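Local coordinates for protein (CD58) (Homo sapiens, PDB 1CCZ), which is a cell-surface glycoprotein of the immunoglobulin superfamily, also called lymphocyte function-associated antigen 3, that binds the receptor CD2 in cell adhesion, at residues Tyr141-Lys153 with Ser159-Glu171. Residues are numbered along the deposited sequence; the frame is centred on the assembly and turned at random.
Sequences YQWTNLRAPFKCK and SQESEMEVVNCPE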
ATOM      1  N   TYR A 141     -15.029  -3.796  21.348  1.00 29.84           N
ATOM      2  CA  TYR A 141     -14.513  -4.791  22.272  1.00 32.25           C
ATOM      3  C   TYR A 141     -15.116  -4.577  23.647  1.00 32.47           C
ATOM      4  O   TYR A 141     -15.149  -3.453  24.148  1.00 31.70           O
ATOM      5  CB  TYR A 141     -12.982  -4.687  22.330  1.00 32.36           C
ATOM      6  CG  TYR A 141     -12.346  -5.446  23.469  1.00 41.11           C
ATOM      7  CD1 TYR A 141     -11.964  -6.788  23.328  1.00 43.03           C
ATOM      8  CD2 TYR A 141     -12.113  -4.821  24.694  1.00 43.48           C
ATOM      9  CE1 TYR A 141     -11.366  -7.480  24.387  1.00 44.58           C
ATOM     10  CE2 TYR A 141     -11.521  -5.499  25.748  1.00 45.89           C
ATOM     11  CZ  TYR A 141     -11.149  -6.822  25.593  1.00 46.12           C
ATOM     12  OH  TYR A 141     -10.544  -7.461  26.657  1.00 51.68           O
ATOM     13  N   GLN A 142     -15.614  -5.656  24.243  1.00 33.31           N
ATOM     14  CA  GLN A 142     -16.207  -5.586  25.576  1.00 36.81           C
ATOM     15  C   GLN A 142     -15.060  -5.833  26.555  1.00 35.46           C
ATOM     16  O   GLN A 142     -14.471  -6.918  26.566  1.00 33.64           O
ATOM     17  CB  GLN A 142     -17.288  -6.651  25.712  1.00 41.22           C
ATOM     18  CG  GLN A 142     -18.699  -6.110  25.556  1.00 51.64           C
ATOM     19  CD  GLN A 142     -19.618  -6.624  26.653  1.00 60.52           C
ATOM     20  OE1 GLN A 142     -19.598  -7.819  26.977  1.00 68.69           O
ATOM     21  NE2 GLN A 142     -20.415  -5.737  27.236  1.00 61.93           N
ATOM     22  N   TRP A 143     -14.715  -4.831  27.362  1.00 33.52           N
ATOM     23  CA  TRP A 143     -13.585  -5.020  28.256  1.00 32.64           C
ATOM     24  C   TRP A 143     -13.885  -5.805  29.531  1.00 33.39           C
ATOM     25  O   TRP A 143     -15.018  -5.849  30.020  1.00 31.46           O
ATOM     26  CB  TRP A 143     -12.912  -3.669  28.585  1.00 31.66           C
ATOM     27  CG  TRP A 143     -13.714  -2.724  29.445  1.00 30.91           C
ATOM     28  CD1 TRP A 143     -13.905  -2.804  30.804  1.00 30.76           C
ATOM     29  CD2 TRP A 143     -14.407  -1.541  29.012  1.00 27.87           C
ATOM     30  NE1 TRP A 143     -14.672  -1.749  31.241  1.00 30.23           N
ATOM     31  CE2 TRP A 143     -14.997  -0.956  30.169  1.00 29.62           C
ATOM     32  CE3 TRP A 143     -14.586  -0.919  27.766  1.00 24.65           C
ATOM     33  CZ2 TRP A 143     -15.757   0.223  30.117  1.00 24.94           C
ATOM     34  CZ3 TRP A 143     -15.339   0.256  27.712  1.00 25.21           C
ATOM     35  CH2 TRP A 143     -15.917   0.814  28.885  1.00 26.55           C
ATOM     36  N   THR A 144     -12.849  -6.442  30.051  1.00 34.40           N
ATOM     37  CA  THR A 144     -12.983  -7.220  31.264  1.00 37.66           C
ATOM     38  C   THR A 144     -12.357  -6.435  32.408  1.00 39.32           C
ATOM     39  O   THR A 144     -12.758  -6.586  33.556  1.00 41.58           O
ATOM     40  CB  THR A 144     -12.289  -8.586  31.114  1.00 38.10           C
ATOM     41  OG1 THR A 144     -10.860  -8.423  31.108  1.00 42.12           O
ATOM     42  CG2 THR A 144     -12.717  -9.239  29.816  1.00 40.62           C
ATOM     43  N   ASN A 145     -11.382  -5.588  32.084  1.00 37.89           N
ATOM     44  CA  ASN A 145     -10.708  -4.778  33.093  1.00 37.39           C
ATOM     45  C   ASN A 145     -10.176  -3.466  32.516  1.00 37.87           C
ATOM     46  O   ASN A 145     -10.061  -3.313  31.295  1.00 36.71           O
ATOM     47  CB  ASN A 145      -9.548  -5.552  33.698  1.00 35.02           C
ATOM     48  CG  ASN A 145      -8.343  -5.563  32.809  1.00 34.24           C
ATOM     49  OD1 ASN A 145      -7.511  -4.668  32.875  1.00 35.62           O
ATOM     50  ND2 ASN A 145      -8.240  -6.579  31.960  1.00 35.22           N
ATOM     51  N   LEU A 146      -9.848  -2.528  33.406  1.00 34.44           N
ATOM     52  CA  LEU A 146      -9.324  -1.232  33.003  1.00 30.57           C
ATOM     53  C   LEU A 146      -8.016  -0.939  33.721  1.00 30.10           C
ATOM     54  O   LEU A 146      -7.746   0.190  34.109  1.00 31.28           O
ATOM     55  CB  LEU A 146     -10.357  -0.141  33.286  1.00 26.89           C
ATOM     56  CG  LEU A 146     -11.638  -0.299  32.451  1.00 27.93           C
ATOM     57  CD1 LEU A 146     -12.625   0.776  32.824  1.00 28.58           C
ATOM     58  CD2 LEU A 146     -11.318  -0.221  30.968  1.00 28.31           C
ATOM     59  N   ARG A 147      -7.196  -1.963  33.885  1.00 30.15           N
ATOM     60  CA  ARG A 147      -5.918  -1.800  34.562  1.00 33.07           C
ATOM     61  C   ARG A 147      -4.868  -1.067  33.720  1.00 33.10           C
ATOM     62  O   ARG A 147      -3.845  -0.622  34.237  1.00 33.49           O
ATOM     63  CB  ARG A 147      -5.370  -3.167  34.975  1.00 36.83           C
ATOM     64  CG  ARG A 147      -6.174  -3.868  36.060  1.00 39.21           C
ATOM     65  CD  ARG A 147      -5.402  -5.072  36.592  1.00 42.89           C
ATOM     66  NE  ARG A 147      -5.289  -6.144  35.599  1.00 46.03           N
ATOM     67  CZ  ARG A 147      -6.248  -7.040  35.350  1.00 48.58           C
ATOM     68  NH1 ARG A 147      -7.402  -7.006  36.018  1.00 45.58           N
ATOM     69  NH2 ARG A 147      -6.057  -7.972  34.420  1.00 48.40           N
ATOM     70  N   ALA A 148      -5.104  -0.967  32.418  1.00 31.03           N
ATOM     71  CA  ALA A 148      -4.169  -0.270  31.543  1.00 27.25           C
ATOM     72  C   ALA A 148      -4.948   0.441  30.444  1.00 26.46           C
ATOM     73  O   ALA A 148      -6.089   0.101  30.165  1.00 25.82           O
ATOM     74  CB  ALA A 148      -3.192  -1.249  30.931  1.00 24.58           C
ATOM     75  N   PRO A 149      -4.357   1.481  29.847  1.00 26.25           N
ATOM     76  CA  PRO A 149      -5.072   2.176  28.774  1.00 26.55           C
ATOM     77  C   PRO A 149      -5.155   1.278  27.537  1.00 24.39           C
ATOM     78  O   PRO A 149      -4.484   0.255  27.458  1.00 24.33           O
ATOM     79  CB  PRO A 149      -4.227   3.425  28.513  1.00 26.77           C
ATOM     80  CG  PRO A 149      -2.885   3.115  29.062  1.00 27.54           C
ATOM     81  CD  PRO A 149      -3.053   2.095  30.151  1.00 28.03           C
ATOM     82  N   PHE A 150      -5.994   1.658  26.582  1.00 25.16           N
ATOM     83  CA  PHE A 150      -6.136   0.895  25.350  1.00 24.11           C
ATOM     84  C   PHE A 150      -5.379   1.576  24.222  1.00 24.94           C
ATOM     85  O   PHE A 150      -5.337   2.806  24.146  1.00 26.20           O
ATOM     86  CB  PHE A 150      -7.598   0.803  24.967  1.00 21.76           C
ATOM     87  CG  PHE A 150      -8.379  -0.117  25.832  1.00 24.11           C
ATOM     88  CD1 PHE A 150      -8.395  -1.480  25.573  1.00 24.50           C
ATOM     89  CD2 PHE A 150      -9.101   0.378  26.913  1.00 25.82           C
ATOM     90  CE1 PHE A 150      -9.122  -2.348  26.380  1.00 25.06           C
ATOM     91  CE2 PHE A 150      -9.839  -0.481  27.734  1.00 26.89           C
ATOM     92  CZ  PHE A 150      -9.847  -1.851  27.463  1.00 23.96           C
ATOM     93  N   LYS A 151      -4.762   0.785  23.359  1.00 23.41           N
ATOM     94  CA  LYS A 151      -4.066   1.339  22.219  1.00 23.83           C
ATOM     95  C   LYS A 151      -4.703   0.699  21.007  1.00 25.16           C
ATOM     96  O   LYS A 151      -4.895  -0.527  20.956  1.00 23.39           O
ATOM     97  CB  LYS A 151      -2.590   1.003  22.232  1.00 24.96           C
ATOM     98  CG  LYS A 151      -1.860   1.431  20.972  1.00 28.55           C
ATOM     99  CD  LYS A 151      -0.371   1.309  21.209  1.00 37.23           C
ATOM    100  CE  LYS A 151       0.428   1.588  19.955  1.00 44.25           C
ATOM    101  NZ  LYS A 151       0.787   0.340  19.222  1.00 52.74           N
ATOM    102  N   CYS A 152      -5.073   1.540  20.050  1.00 23.60           N
ATOM    103  CA  CYS A 152      -5.659   1.058  18.817  1.00 22.01           C
ATOM    104  C   CYS A 152      -4.761   1.496  17.696  1.00 22.16           C
ATOM    105  O   CYS A 152      -4.367   2.662  17.610  1.00 23.99           O
ATOM    106  CB  CYS A 152      -7.043   1.626  18.604  1.00 22.90           C
ATOM    107  SG  CYS A 152      -7.779   0.907  17.114  1.00 24.75           S
ATOM    108  N   LYS A 153      -4.407   0.552  16.847  1.00 23.14           N
ATOM    109  CA  LYS A 153      -3.542   0.847  15.732  1.00 22.25           C
ATOM    110  C   LYS A 153      -4.268   0.579  14.417  1.00 23.04           C
ATOM    111  O   LYS A 153      -4.938  -0.437  14.262  1.00 24.82           O
ATOM    112  CB  LYS A 153      -2.303  -0.019  15.833  1.00 23.62           C
ATOM    113  CG  LYS A 153      -1.333   0.185  14.723  1.00 33.95           C
ATOM    114  CD  LYS A 153      -0.266  -0.891  14.756  1.00 42.90           C
ATOM    115  CE  LYS A 153       0.440  -0.913  16.104  1.00 50.02           C
ATOM    116  NZ  LYS A 153       1.750  -1.635  16.004  1.00 55.61           N
ATOM    117  N   SER A 159       1.114   2.184   5.549  1.00 32.25           N
ATOM    118  CA  SER A 159       1.113   3.134   6.664  1.00 29.42           C
ATOM    119  C   SER A 159       0.542   2.575   7.947  1.00 29.12           C
ATOM    120  O   SER A 159       0.003   1.467   7.990  1.00 26.52           O
ATOM    121  CB  SER A 159       0.271   4.356   6.289  1.00 27.22           C
ATOM    122  OG  SER A 159      -1.092   3.966   6.151  1.00 24.69           O
ATOM    123  N   GLN A 160       0.668   3.371   9.001  1.00 30.72           N
ATOM    124  CA  GLN A 160       0.089   3.008  10.283  1.00 32.13           C
ATOM    125  C   GLN A 160       0.099   4.180  11.246  1.00 29.33           C
ATOM    126  O   GLN A 160       1.016   5.003  11.244  1.00 27.90           O
ATOM    127  CB  GLN A 160       0.797   1.797  10.871  1.00 36.97           C
ATOM    128  CG  GLN A 160       2.115   2.066  11.491  1.00 46.90           C
ATOM    129  CD  GLN A 160       2.503   0.920  12.393  1.00 55.14           C
ATOM    130  OE1 GLN A 160       2.109   0.871  13.562  1.00 61.31           O
ATOM    131  NE2 GLN A 160       3.257  -0.025  11.850  1.00 58.33           N
ATOM    132  N   GLU A 161      -0.963   4.264  12.034  1.00 26.83           N
ATOM    133  CA  GLU A 161      -1.135   5.318  13.025  1.00 27.36           C
ATOM    134  C   GLU A 161      -1.874   4.712  14.194  1.00 26.74           C
ATOM    135  O   GLU A 161      -2.698   3.819  14.019  1.00 26.41           O
ATOM    136  CB  GLU A 161      -1.999   6.452  12.483  1.00 29.49           C
ATOM    137  CG  GLU A 161      -1.516   7.024  11.187  1.00 34.34           C
ATOM    138  CD  GLU A 161      -0.346   7.928  11.394  1.00 41.00           C
ATOM    139  OE1 GLU A 161      -0.207   8.447  12.524  1.00 42.62           O
ATOM    140  OE2 GLU A 161       0.434   8.115  10.433  1.00 46.77           O
ATOM    141  N   SER A 162      -1.598   5.198  15.391  1.00 25.71           N
ATOM    142  CA  SER A 162      -2.305   4.663  16.531  1.00 25.87           C
ATOM    143  C   SER A 162      -2.766   5.766  17.460  1.00 24.20           C
ATOM    144  O   SER A 162      -2.376   6.927  17.339  1.00 21.76           O
ATOM    145  CB  SER A 162      -1.420   3.661  17.263  1.00 28.33           C
ATOM    146  OG  SER A 162      -0.223   4.281  17.646  1.00 34.92           O
ATOM    147  N   GLU A 163      -3.649   5.392  18.364  1.00 22.68           N
ATOM    148  CA  GLU A 163      -4.182   6.309  19.340  1.00 22.51           C
ATOM    149  C   GLU A 163      -4.182   5.513  20.628  1.00 22.89           C
ATOM    150  O   GLU A 163      -4.349   4.300  20.613  1.00 21.67           O
ATOM    151  CB  GLU A 163      -5.611   6.712  18.974  1.00 22.77           C
ATOM    152  CG  GLU A 163      -6.287   7.620  19.995  1.00 29.41           C
ATOM    153  CD  GLU A 163      -5.502   8.902  20.217  1.00 36.04           C
ATOM    154  OE1 GLU A 163      -4.452   8.877  20.909  1.00 38.42           O
ATOM    155  OE2 GLU A 163      -5.933   9.946  19.689  1.00 38.96           O
ATOM    156  N   MET A 164      -3.959   6.189  21.740  1.00 23.29           N
ATOM    157  CA  MET A 164      -3.974   5.516  23.020  1.00 24.58           C
ATOM    158  C   MET A 164      -4.918   6.308  23.923  1.00 24.74           C
ATOM    159  O   MET A 164      -4.862   7.532  23.949  1.00 24.54           O
ATOM    160  CB  MET A 164      -2.566   5.483  23.592  1.00 27.65           C
ATOM    161  CG  MET A 164      -2.487   4.673  24.851  1.00 41.17           C
ATOM    162  SD  MET A 164      -0.808   4.315  25.300  1.00 51.00           S
ATOM    163  CE  MET A 164      -0.573   2.663  24.531  1.00 51.26           C
ATOM    164  N   GLU A 165      -5.808   5.625  24.638  1.00 24.75           N
ATOM    165  CA  GLU A 165      -6.743   6.323  25.517  1.00 25.75           C
ATOM    166  C   GLU A 165      -7.011   5.571  26.807  1.00 26.85           C
ATOM    167  O   GLU A 165      -7.038   4.346  26.820  1.00 28.34           O
ATOM    168  CB  GLU A 165      -8.086   6.552  24.818  1.00 24.29           C
ATOM    169  CG  GLU A 165      -8.037   7.417  23.560  1.00 30.63           C
ATOM    170  CD  GLU A 165      -7.571   8.842  23.814  1.00 34.74           C
ATOM    171  OE1 GLU A 165      -7.591   9.315  24.975  1.00 36.17           O
ATOM    172  OE2 GLU A 165      -7.174   9.498  22.833  1.00 35.95           O
ATOM    173  N   VAL A 166      -7.206   6.314  27.894  1.00 27.58           N
ATOM    174  CA  VAL A 166      -7.546   5.722  29.187  1.00 24.61           C
ATOM    175  C   VAL A 166      -9.080   5.812  29.266  1.00 24.33           C
ATOM    176  O   VAL A 166      -9.654   6.884  29.038  1.00 23.94           O
ATOM    177  CB  VAL A 166      -6.918   6.528  30.390  1.00 25.03           C
ATOM    178  CG1 VAL A 166      -7.364   5.931  31.724  1.00 23.69           C
ATOM    179  CG2 VAL A 166      -5.433   6.508  30.312  1.00 21.22           C
ATOM    180  N   VAL A 167      -9.748   4.694  29.548  1.00 24.36           N
ATOM    181  CA  VAL A 167     -11.214   4.695  29.676  1.00 25.59           C
ATOM    182  C   VAL A 167     -11.612   5.282  31.038  1.00 26.60           C
ATOM    183  O   VAL A 167     -11.096   4.868  32.081  1.00 28.49           O
ATOM    184  CB  VAL A 167     -11.800   3.260  29.541  1.00 22.35           C
ATOM    185  CG1 VAL A 167     -13.280   3.270  29.831  1.00 20.31           C
ATOM    186  CG2 VAL A 167     -11.533   2.727  28.145  1.00 21.28           C
ATOM    187  N   ASN A 168     -12.527   6.246  31.024  1.00 26.91           N
ATOM    188  CA  ASN A 168     -12.983   6.921  32.245  1.00 28.30           C
ATOM    189  C   ASN A 168     -14.427   6.527  32.560  1.00 28.39           C
ATOM    190  O   ASN A 168     -15.371   7.129  32.037  1.00 28.55           O
ATOM    191  CB  ASN A 168     -12.860   8.452  32.046  1.00 27.37           C
ATOM    192  CG  ASN A 168     -13.554   9.265  33.133  1.00 25.88           C
ATOM    193  OD1 ASN A 168     -13.446   8.955  34.318  1.00 27.21           O
ATOM    194  ND2 ASN A 168     -14.257  10.317  32.727  1.00 23.58           N
ATOM    195  N   CYS A 169     -14.583   5.517  33.416  1.00 30.42           N
ATOM    196  CA  CYS A 169     -15.899   5.012  33.813  1.00 32.73           C
ATOM    197  C   CYS A 169     -16.006   4.840  35.337  1.00 34.10           C
ATOM    198  O   CYS A 169     -15.019   4.505  36.020  1.00 32.29           O
ATOM    199  CB  CYS A 169     -16.176   3.654  33.155  1.00 32.84           C
ATOM    200  SG  CYS A 169     -16.492   3.683  31.359  1.00 35.04           S
ATOM    201  N   PRO A 170     -17.220   5.037  35.883  1.00 35.27           N
ATOM    202  CA  PRO A 170     -17.419   4.896  37.330  1.00 37.11           C
ATOM    203  C   PRO A 170     -17.107   3.461  37.724  1.00 41.31           C
ATOM    204  O   PRO A 170     -17.404   2.540  36.957  1.00 42.69           O
ATOM    205  CB  PRO A 170     -18.892   5.226  37.535  1.00 33.41           C
ATOM    206  CG  PRO A 170     -19.352   5.840  36.269  1.00 33.84           C
ATOM    207  CD  PRO A 170     -18.470   5.364  35.178  1.00 32.41           C
ATOM    208  N   GLU A 171     -16.487   3.260  38.884  1.00 43.51           N
ATOM    209  CA  GLU A 171     -16.176   1.904  39.331  1.00 46.40           C
ATOM    210  C   GLU A 171     -17.457   1.277  39.847  1.00 50.17           C
ATOM    211  O   GLU A 171     -18.363   2.048  40.243  1.00 52.32           O
ATOM    212  CB  GLU A 171     -15.141   1.906  40.450  1.00 46.37           C
ATOM    213  CG  GLU A 171     -13.708   1.890  39.965  1.00 48.42           C
ATOM    214  CD  GLU A 171     -12.719   1.732  41.101  1.00 50.77           C
ATOM    215  OE1 GLU A 171     -13.148   1.305  42.206  1.00 51.56           O
ATOM    216  OE2 GLU A 171     -11.520   2.037  40.888  1.00 51.18           O
ATOM    217  OXT GLU A 171     -17.539   0.029  39.839  1.00 55.17           O
TER
HETATM  218  O   HOH W   1      -8.155   2.262  30.199  1.00 25.04           O
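Phe150 exchanges two backbone hydrogen bonds with Glu165, and Cys152 two with Glu163, joining strands 150-156 and 159-165 in an antiparallel beta hairpin. The hairpin belongs to the C2-set immunoglobulin domain, and strand 159-165 is an outermost strand of the four-stranded sheet 129-134, 121-126, 150-156, 159-165. All four bonds have similar lengths, as from Cys152 N to Glu163 O at 2.9 Å.

Beyond the paired strands, Val167, at the start of the C-terminal tail, packs against the loop before Phe150 and against Phe150. Its two methyls part ways. CG1, anti to the backbone N (chi1 174°), makes an off-centre CH-pi contact with the six-membered ring of Trp143, 3.7 Å from CH2. CG2 turns to Phe150 and sits 3.6 Å from CD2 of that ring. Leu146 closes the group: its CD2 is 3.8 Å from Val167 CB, lies over one face of the Trp143 indole, toward its rim, and meets the Phe150 ring in plane at its edge. Cys169 SG approaches the same indole obliquely, 3.7 Å from Trp143 CZ2. A water bridges the backbones here, donating to Ala148 O and accepting from Val167 N.

On the sheet face that carries Lys151, Lys153, Ser162 and Met164, the Met164 chain bends at its last torsion (chi3 -94°). This lays CE tightly against Lys151 CB, at 3.5 Å. Further along, Lys153 passes Gln160, and Gln160 OE1 rests against Lys153 CD, 3.2 Å away.

Two disulfides tie the segments to the rest of the domain: Cys152 to Cys112, and Cys169 to Cys105. Leu110 backs Trp143, Phe150 and Val167, while Trp103 touches both Trp143 and Cys169. In the loop, Asn145 forms an Asx turn: its OD1 accepts from Arg147 N at 2.9 Å, in the carbonyl plane and on a lone pair.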